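Local coordinates for peptide ABC transporter, peptide-binding protein (PDB 2D5W) that binds oligopeptides and probably delivers them to an ABC transporter for uptake, at residues E37-A42 / I224-N229; Q200-G205 / K216-G221. One frame throughout, in Å; residues are numbered along the deposited sequence.

Interaction 1: residues E37-A42 / I224-N229; sequences EQYLFA and IEMERN
Met226 reaches out from strand 223-228 and sets its thioether against Leu40 and Tyr39, in the last turn of helix 31-40. The backbones stay well apart, with CA atoms of Leu40 and Met226 8.1 Å from each other, and the two segments bury only 137 Å² between them, so side chains alone carry the contact. More than half of that area belongs to Met226. Its CG lies anti to the carbonyl carbon (chi1 -55°), and the chain runs extended through SD before bending at chi3 (-84°), which turns the methyl toward Tyr39 while the sulfur stays beside Leu40. Met226 SD sits 3.5 Å from Leu40 CD2 and 3.6 Å from Leu40 CG, so the leucine fork meets the sulfur through one branch and its branch point; Leu40 CD2 also approaches Met226 CG at 3.8 Å. On Tyr39 it is the root of the side chain that is touched: CB lies 3.9 Å from Met226 SD and 4.0 Å from Met226 CE. The methyl comes obliquely to the ring near CG, and the phenol leads away from the strand. Both helix side chains cross the methionine at about a right angle. Without the thioether, as with an alanine here, Leu40 CD2 and Tyr39 CB would probably lose their contact with the strand, and a gap would open between it and the helix. Met226 also touches Val247 and Tyr249 of strand 246-251, and backbone bonds from Tyr39 to Phe213 and from Leu40 to Gly211 hold the last turn beside the same sheet. All three residues in contact are buried, and the arrangement is that of a helix packed through apolar side chains on one face of a mixed beta sheet in a solute-binding protein of family 5.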
ATOM      1  N   GLU A  37       7.577   1.885  -9.507  1.00  8.30           N
ATOM      2  CA  GLU A  37       8.616   2.837  -9.163  1.00  9.06           C
ATOM      3  C   GLU A  37       9.918   2.221  -8.675  1.00  9.51           C
ATOM      4  O   GLU A  37      10.941   2.897  -8.657  1.00 10.11           O
ATOM      5  CB  GLU A  37       8.072   3.870  -8.180  1.00 10.15           C
ATOM      6  CG  GLU A  37       7.127   4.834  -8.887  1.00 11.36           C
ATOM      7  CD  GLU A  37       6.609   5.937  -8.004  1.00 12.64           C
ATOM      8  OE1 GLU A  37       5.890   6.816  -8.530  1.00 12.38           O
ATOM      9  OE2 GLU A  37       6.910   5.929  -6.793  1.00 19.19           O
ATOM     10  N   GLN A  38       9.905   0.946  -8.292  1.00  9.27           N
ATOM     11  CA  GLN A  38      11.154   0.310  -7.879  1.00 10.02           C
ATOM     12  C   GLN A  38      12.092   0.278  -9.083  1.00  9.46           C
ATOM     13  O   GLN A  38      13.310   0.395  -8.938  1.00 12.07           O
ATOM     14  CB  GLN A  38      10.928  -1.124  -7.426  1.00  9.64           C
ATOM     15  CG  GLN A  38      10.114  -1.298  -6.178  1.00  9.53           C
ATOM     16  CD  GLN A  38       9.912  -2.763  -5.903  1.00 10.34           C
ATOM     17  OE1 GLN A  38      10.482  -3.321  -4.964  1.00 12.63           O
ATOM     18  NE2 GLN A  38       9.124  -3.409  -6.748  1.00 11.34           N
ATOM     19  N   TYR A  39      11.521   0.104 -10.270  1.00  8.99           N
ATOM     20  CA  TYR A  39      12.316   0.057 -11.489  1.00  9.15           C
ATOM     21  C   TYR A  39      12.908   1.420 -11.830  1.00  8.74           C
ATOM     22  O   TYR A  39      13.999   1.510 -12.396  1.00 10.18           O
ATOM     23  CB  TYR A  39      11.462  -0.419 -12.673  1.00  9.16           C
ATOM     24  CG  TYR A  39      11.040  -1.868 -12.590  1.00  9.18           C
ATOM     25  CD1 TYR A  39       9.979  -2.268 -11.775  1.00  9.77           C
ATOM     26  CD2 TYR A  39      11.736  -2.850 -13.293  1.00  9.31           C
ATOM     27  CE1 TYR A  39       9.628  -3.616 -11.660  1.00 10.00           C
ATOM     28  CE2 TYR A  39      11.396  -4.196 -13.186  1.00  9.58           C
ATOM     29  CZ  TYR A  39      10.345  -4.573 -12.367  1.00  9.44           C
ATOM     30  OH  TYR A  39      10.035  -5.909 -12.252  1.00 10.24           O
ATOM     31  N   LEU A  40      12.183   2.471 -11.456  1.00  8.96           N
ATOM     32  CA  LEU A  40      12.553   3.850 -11.763  1.00  8.86           C
ATOM     33  C   LEU A  40      13.324   4.620 -10.698  1.00  9.22           C
ATOM     34  O   LEU A  40      14.034   5.580 -11.017  1.00  9.45           O
ATOM     35  CB  LEU A  40      11.284   4.636 -12.097  1.00  8.92           C
ATOM     36  CG  LEU A  40      10.448   4.144 -13.279  1.00  9.54           C
ATOM     37  CD1 LEU A  40       9.108   4.859 -13.292  1.00 10.86           C
ATOM     38  CD2 LEU A  40      11.205   4.382 -14.579  1.00  9.81           C
ATOM     39  N   PHE A  41      13.173   4.213  -9.442  1.00  8.64           N
ATOM     40  CA  PHE A  41      13.824   4.890  -8.327  1.00  9.44           C
ATOM     41  C   PHE A  41      14.388   3.865  -7.358  1.00 10.28           C
ATOM     42  O   PHE A  41      13.663   3.002  -6.866  1.00 12.96           O
ATOM     43  CB  PHE A  41      12.814   5.790  -7.611  1.00  9.66           C
ATOM     44  CG  PHE A  41      12.305   6.918  -8.464  1.00  8.60           C
ATOM     45  CD1 PHE A  41      13.051   8.085  -8.610  1.00  9.80           C
ATOM     46  CD2 PHE A  41      11.115   6.794  -9.169  1.00  9.55           C
ATOM     47  CE1 PHE A  41      12.621   9.112  -9.452  1.00  9.46           C
ATOM     48  CE2 PHE A  41      10.678   7.814 -10.015  1.00  9.36           C
ATOM     49  CZ  PHE A  41      11.434   8.976 -10.157  1.00  8.81           C
ATOM     50  N   ALA A  42      15.682   3.963  -7.082  1.00  9.34           N
ATOM     51  CA  ALA A  42      16.333   3.024  -6.182  1.00 10.15           C
ATOM     52  C   ALA A  42      16.526   3.600  -4.787  1.00 10.05           C
ATOM     53  O   ALA A  42      16.773   4.794  -4.618  1.00 10.44           O
ATOM     54  CB  ALA A  42      17.678   2.603  -6.759  1.00 10.46           C
ATOM     55  N   ILE A 224       3.187   1.409 -19.597  1.00  9.19           N
ATOM     56  CA  ILE A 224       4.279   2.259 -19.138  1.00  9.71           C
ATOM     57  C   ILE A 224       5.534   1.549 -19.644  1.00 10.15           C
ATOM     58  O   ILE A 224       5.794   0.390 -19.299  1.00 10.63           O
ATOM     59  CB  ILE A 224       4.307   2.404 -17.600  1.00  9.49           C
ATOM     60  CG1 ILE A 224       3.214   3.391 -17.166  1.00 10.24           C
ATOM     61  CG2 ILE A 224       5.682   2.889 -17.137  1.00 12.09           C
ATOM     62  CD1 ILE A 224       3.000   3.475 -15.670  1.00 11.05           C
ATOM     63  N   GLU A 225       6.288   2.235 -20.496  1.00  9.94           N
ATOM     64  CA  GLU A 225       7.495   1.671 -21.081  1.00 10.08           C
ATOM     65  C   GLU A 225       8.725   2.328 -20.483  1.00  9.01           C
ATOM     66  O   GLU A 225       8.815   3.554 -20.420  1.00  8.92           O
ATOM     67  CB  GLU A 225       7.485   1.880 -22.596  1.00 11.93           C
ATOM     68  CG  GLU A 225       6.181   1.478 -23.270  1.00 18.56           C
ATOM     69  CD  GLU A 225       6.215   1.683 -24.773  1.00 20.51           C
ATOM     70  OE1 GLU A 225       5.141   1.612 -25.406  1.00 26.14           O
ATOM     71  OE2 GLU A 225       7.313   1.909 -25.322  1.00 26.20           O
ATOM     72  N   MET A 226       9.676   1.501 -20.066  1.00  8.48           N
ATOM     73  CA  MET A 226      10.909   1.970 -19.449  1.00  8.56           C
ATOM     74  C   MET A 226      12.104   1.362 -20.177  1.00  8.40           C
ATOM     75  O   MET A 226      11.996   0.303 -20.798  1.00 10.43           O
ATOM     76  CB  MET A 226      10.926   1.559 -17.972  1.00  9.70           C
ATOM     77  CG  MET A 226       9.690   2.029 -17.200  1.00 10.71           C
ATOM     78  SD  MET A 226       9.589   1.465 -15.488  1.00 11.20           S
ATOM     79  CE  MET A 226       8.865  -0.158 -15.715  1.00 12.50           C
ATOM     80  N   GLU A 227      13.242   2.043 -20.110  1.00  8.97           N
ATOM     81  CA  GLU A 227      14.454   1.554 -20.748  1.00  9.57           C
ATOM     82  C   GLU A 227      15.597   1.627 -19.743  1.00  9.72           C
ATOM     83  O   GLU A 227      15.533   2.383 -18.771  1.00  9.76           O
ATOM     84  CB  GLU A 227      14.779   2.380 -21.995  1.00 11.92           C
ATOM     85  CG  GLU A 227      15.048   3.843 -21.723  1.00 14.56           C
ATOM     86  CD  GLU A 227      15.484   4.591 -22.966  1.00 18.28           C
ATOM     87  OE1 GLU A 227      16.463   4.155 -23.608  1.00 22.62           O
ATOM     88  OE2 GLU A 227      14.855   5.615 -23.298  1.00 20.36           O
ATOM     89  N   ARG A 228      16.645   0.849 -19.980  1.00  9.57           N
ATOM     90  CA  ARG A 228      17.780   0.818 -19.067  1.00 10.22           C
ATOM     91  C   ARG A 228      18.359   2.200 -18.778  1.00  9.86           C
ATOM     92  O   ARG A 228      18.522   3.020 -19.678  1.00 11.25           O
ATOM     93  CB  ARG A 228      18.887  -0.074 -19.636  1.00 11.37           C
ATOM     94  CG  ARG A 228      19.879  -0.570 -18.596  1.00 13.08           C
ATOM     95  CD  ARG A 228      19.382  -1.858 -17.977  1.00 14.39           C
ATOM     96  NE  ARG A 228      20.188  -2.295 -16.843  1.00 13.62           N
ATOM     97  CZ  ARG A 228      20.054  -3.477 -16.254  1.00 13.17           C
ATOM     98  NH1 ARG A 228      20.818  -3.798 -15.220  1.00 12.83           N
ATOM     99  NH2 ARG A 228      19.162  -4.347 -16.710  1.00 11.46           N
ATOM    100  N   ASN A 229      18.659   2.447 -17.507  1.00  9.52           N
ATOM    101  CA  ASN A 229      19.267   3.704 -17.079  1.00 10.66           C
ATOM    102  C   ASN A 229      20.751   3.395 -16.891  1.00 10.63           C
ATOM    103  O   ASN A 229      21.146   2.799 -15.890  1.00 10.50           O
ATOM    104  CB  ASN A 229      18.643   4.172 -15.759  1.00 10.72           C
ATOM    105  CG  ASN A 229      19.344   5.389 -15.177  1.00 11.10           C
ATOM    106  OD1 ASN A 229      20.148   6.037 -15.843  1.00 11.66           O
ATOM    107  ND2 ASN A 229      19.030   5.707 -13.927  1.00 11.78           N
TER

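Interaction 2: residues Q200-G205 / K216-G221; sequences QALNRG and KRWVPG
A side-chain amide docks the end of a helix on an edge strand: Asn203, the last residue of helix 199-203, pairs with both backbone polar groups of Trp218 in strand 213-219. Trp218 N donates to Asn203 OD1 at 2.8 Å, in the carbonyl plane and on a lone pair, with an N-H...O angle of 164°. The return bond, Asn203 ND2 to Trp218 O at 3.0 Å, is nearly straight (175°); the acceptor lies in the amide plane of Asn203, whereas the donor is tilted from the carbonyl plane of Trp218. Two bonds to one residue fix the rotation of the amide. Asn203 OD1 also lies 3.4 Å from Arg217 CA. One water extends the junction by donating to Asn203 O (2.9 Å) and Lys216 O (2.7 Å). The helix ends here in a Schellman motif, with Gly205 at positive phi as the C-prime residue and Gly205 N bonded to Leu202 O at 3.0 Å. On the strand, Lys216 and Arg217 both face Glu225 in a classic beta bulge, and Arg217 turns its guanidinium away from the helix into a salt bridge with Glu225. Beside the polar pairing, Leu202 CD1 approaches the six-membered ring of Trp218 at its edge, near the ring plane, 3.8 Å from CE3. With CG anti to the backbone N (chi1 -177°), the indole reaches this methyl, while its NE1 is hydrogen-bonded to Glu15; Leu19 touches both Leu202 and Trp218.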
ATOM      1  N   GLN A 200       1.335  13.373 -19.649  1.00  9.99           N
ATOM      2  CA  GLN A 200       1.878  14.352 -20.583  1.00 10.74           C
ATOM      3  C   GLN A 200       3.143  15.023 -20.057  1.00 11.11           C
ATOM      4  O   GLN A 200       4.102  15.218 -20.804  1.00 11.72           O
ATOM      5  CB  GLN A 200       0.808  15.395 -20.950  1.00 14.13           C
ATOM      6  CG  GLN A 200       0.284  16.237 -19.792  1.00 19.04           C
ATOM      7  CD  GLN A 200       1.138  17.457 -19.508  1.00 21.45           C
ATOM      8  OE1 GLN A 200       0.919  18.162 -18.524  1.00 25.35           O
ATOM      9  NE2 GLN A 200       2.109  17.719 -20.376  1.00 23.52           N
ATOM     10  N   ALA A 201       3.158  15.357 -18.773  1.00  9.96           N
ATOM     11  CA  ALA A 201       4.327  15.999 -18.180  1.00  9.93           C
ATOM     12  C   ALA A 201       5.528  15.062 -18.221  1.00  8.94           C
ATOM     13  O   ALA A 201       6.627  15.456 -18.619  1.00  9.69           O
ATOM     14  CB  ALA A 201       4.033  16.404 -16.738  1.00 12.02           C
ATOM     15  N   LEU A 202       5.314  13.817 -17.815  1.00  8.27           N
ATOM     16  CA  LEU A 202       6.385  12.834 -17.792  1.00  7.69           C
ATOM     17  C   LEU A 202       6.891  12.500 -19.190  1.00  7.63           C
ATOM     18  O   LEU A 202       8.095  12.332 -19.393  1.00  8.71           O
ATOM     19  CB  LEU A 202       5.919  11.562 -17.077  1.00  8.99           C
ATOM     20  CG  LEU A 202       5.677  11.761 -15.577  1.00  8.02           C
ATOM     21  CD1 LEU A 202       4.978  10.543 -15.000  1.00 11.31           C
ATOM     22  CD2 LEU A 202       7.000  12.028 -14.868  1.00 10.19           C
ATOM     23  N   ASN A 203       5.984  12.409 -20.159  1.00  7.34           N
ATOM     24  CA  ASN A 203       6.391  12.097 -21.523  1.00  8.69           C
ATOM     25  C   ASN A 203       7.222  13.227 -22.119  1.00  8.53           C
ATOM     26  O   ASN A 203       8.013  13.002 -23.032  1.00 10.95           O
ATOM     27  CB  ASN A 203       5.170  11.817 -22.401  1.00  8.90           C
ATOM     28  CG  ASN A 203       4.529  10.477 -22.088  1.00  7.97           C
ATOM     29  OD1 ASN A 203       5.183   9.573 -21.556  1.00  9.03           O
ATOM     30  ND2 ASN A 203       3.255  10.333 -22.438  1.00  8.75           N
ATOM     31  N   ARG A 204       7.049  14.435 -21.590  1.00  9.53           N
ATOM     32  CA  ARG A 204       7.799  15.598 -22.052  1.00 11.44           C
ATOM     33  C   ARG A 204       9.087  15.781 -21.241  1.00 11.68           C
ATOM     34  O   ARG A 204       9.759  16.805 -21.357  1.00 14.44           O
ATOM     35  CB  ARG A 204       6.920  16.852 -21.973  1.00 13.03           C
ATOM     36  CG  ARG A 204       5.875  16.939 -23.091  1.00 15.61           C
ATOM     37  CD  ARG A 204       4.613  17.682 -22.657  1.00 19.49           C
ATOM     38  NE  ARG A 204       4.832  19.081 -22.295  1.00 21.38           N
ATOM     39  CZ  ARG A 204       5.029  20.067 -23.164  1.00 22.41           C
ATOM     40  NH1 ARG A 204       5.214  21.307 -22.726  1.00 22.00           N
ATOM     41  NH2 ARG A 204       5.036  19.822 -24.468  1.00 23.40           N
ATOM     42  N   GLY A 205       9.414  14.790 -20.413  1.00 10.48           N
ATOM     43  CA  GLY A 205      10.640  14.828 -19.627  1.00 10.89           C
ATOM     44  C   GLY A 205      10.634  15.580 -18.310  1.00 10.46           C
ATOM     45  O   GLY A 205      11.679  16.060 -17.869  1.00 11.23           O
ATOM     46  N   LYS A 216      10.455   5.806 -20.628  1.00  9.49           N
ATOM     47  CA  LYS A 216      10.538   6.036 -22.066  1.00  9.85           C
ATOM     48  C   LYS A 216       9.230   6.760 -22.398  1.00  9.95           C
ATOM     49  O   LYS A 216       9.244   7.891 -22.878  1.00 11.51           O
ATOM     50  CB  LYS A 216      10.632   4.718 -22.839  1.00 11.41           C
ATOM     51  CG  LYS A 216      10.618   4.884 -24.354  1.00 15.73           C
ATOM     52  CD  LYS A 216      11.786   5.723 -24.837  1.00 20.22           C
ATOM     53  CE  LYS A 216      11.773   5.854 -26.350  1.00 22.76           C
ATOM     54  NZ  LYS A 216      11.822   4.519 -27.011  1.00 25.02           N
ATOM     55  N   ARG A 217       8.099   6.115 -22.121  1.00  8.98           N
ATOM     56  CA  ARG A 217       6.800   6.735 -22.365  1.00  8.92           C
ATOM     57  C   ARG A 217       5.678   6.073 -21.578  1.00  8.31           C
ATOM     58  O   ARG A 217       5.726   4.876 -21.279  1.00  9.62           O
ATOM     59  CB  ARG A 217       6.449   6.693 -23.856  1.00 11.23           C
ATOM     60  CG  ARG A 217       6.223   5.296 -24.404  1.00 11.90           C
ATOM     61  CD  ARG A 217       5.757   5.337 -25.854  1.00 18.13           C
ATOM     62  NE  ARG A 217       6.780   5.850 -26.758  1.00 22.16           N
ATOM     63  CZ  ARG A 217       7.893   5.197 -27.083  1.00 24.49           C
ATOM     64  NH1 ARG A 217       8.765   5.748 -27.915  1.00 26.94           N
ATOM     65  NH2 ARG A 217       8.131   3.992 -26.583  1.00 26.99           N
ATOM     66  N   TRP A 218       4.672   6.872 -21.240  1.00  8.37           N
ATOM     67  CA  TRP A 218       3.493   6.384 -20.537  1.00  8.09           C
ATOM     68  C   TRP A 218       2.325   6.576 -21.505  1.00  8.06           C
ATOM     69  O   TRP A 218       2.021   7.699 -21.909  1.00  8.85           O
ATOM     70  CB  TRP A 218       3.250   7.195 -19.262  1.00  8.59           C
ATOM     71  CG  TRP A 218       2.087   6.736 -18.401  1.00  8.27           C
ATOM     72  CD1 TRP A 218       1.211   5.711 -18.650  1.00  9.12           C
ATOM     73  CD2 TRP A 218       1.692   7.303 -17.151  1.00  8.93           C
ATOM     74  NE1 TRP A 218       0.297   5.607 -17.623  1.00  9.52           N
ATOM     75  CE2 TRP A 218       0.569   6.573 -16.691  1.00  8.70           C
ATOM     76  CE3 TRP A 218       2.178   8.362 -16.370  1.00  9.50           C
ATOM     77  CZ2 TRP A 218      -0.074   6.870 -15.486  1.00  9.89           C
ATOM     78  CZ3 TRP A 218       1.540   8.658 -15.174  1.00  9.85           C
ATOM     79  CH2 TRP A 218       0.423   7.913 -14.742  1.00 10.42           C
ATOM     80  N   VAL A 219       1.717   5.471 -21.921  1.00  8.29           N
ATOM     81  CA  VAL A 219       0.553   5.498 -22.807  1.00  8.47           C
ATOM     82  C   VAL A 219      -0.564   5.254 -21.797  1.00  8.39           C
ATOM     83  O   VAL A 219      -0.912   4.108 -21.503  1.00  7.65           O
ATOM     84  CB  VAL A 219       0.609   4.349 -23.834  1.00  9.02           C
ATOM     85  CG1 VAL A 219      -0.547   4.478 -24.814  1.00 10.35           C
ATOM     86  CG2 VAL A 219       1.943   4.372 -24.574  1.00 11.17           C
ATOM     87  N   PRO A 220      -1.152   6.333 -21.257  1.00  8.90           N
ATOM     88  CA  PRO A 220      -2.208   6.154 -20.258  1.00  8.78           C
ATOM     89  C   PRO A 220      -3.376   5.284 -20.662  1.00  8.77           C
ATOM     90  O   PRO A 220      -3.971   5.467 -21.722  1.00  9.85           O
ATOM     91  CB  PRO A 220      -2.604   7.585 -19.912  1.00 10.90           C
ATOM     92  CG  PRO A 220      -2.403   8.307 -21.189  1.00 11.24           C
ATOM     93  CD  PRO A 220      -1.110   7.728 -21.736  1.00  8.94           C
ATOM     94  N   GLY A 221      -3.695   4.338 -19.783  1.00  8.51           N
ATOM     95  CA  GLY A 221      -4.772   3.402 -20.029  1.00 10.01           C
ATOM     96  C   GLY A 221      -4.269   2.156 -20.731  1.00  9.71           C
ATOM     97  O   GLY A 221      -5.011   1.186 -20.881  1.00 12.19           O
TER
HETATM   98  O   HOH W   1       8.369  10.256 -23.953  1.00 21.62           O

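Overall arrangement
From the N terminus the chain first passes through helix 31-40, whose last turn meets strand 223-228 much later in the chain, so interaction 1 closes a long loop with 181 residues between its segments. Within that loop, interaction 2 closes a short one, with ten residues between segments 200-205 and 216-221, and joins helix 199-203 to strand 213-219. The contacts therefore nest and do not cross. Their strands follow each other in the chain and are antiparallel neighbours in one mixed sheet, where 213-219 is an outermost strand. Although the contact centres are 13 Å apart, Ile224 packs on Trp218, directly joining the two. Together they tie two helices to this sheet.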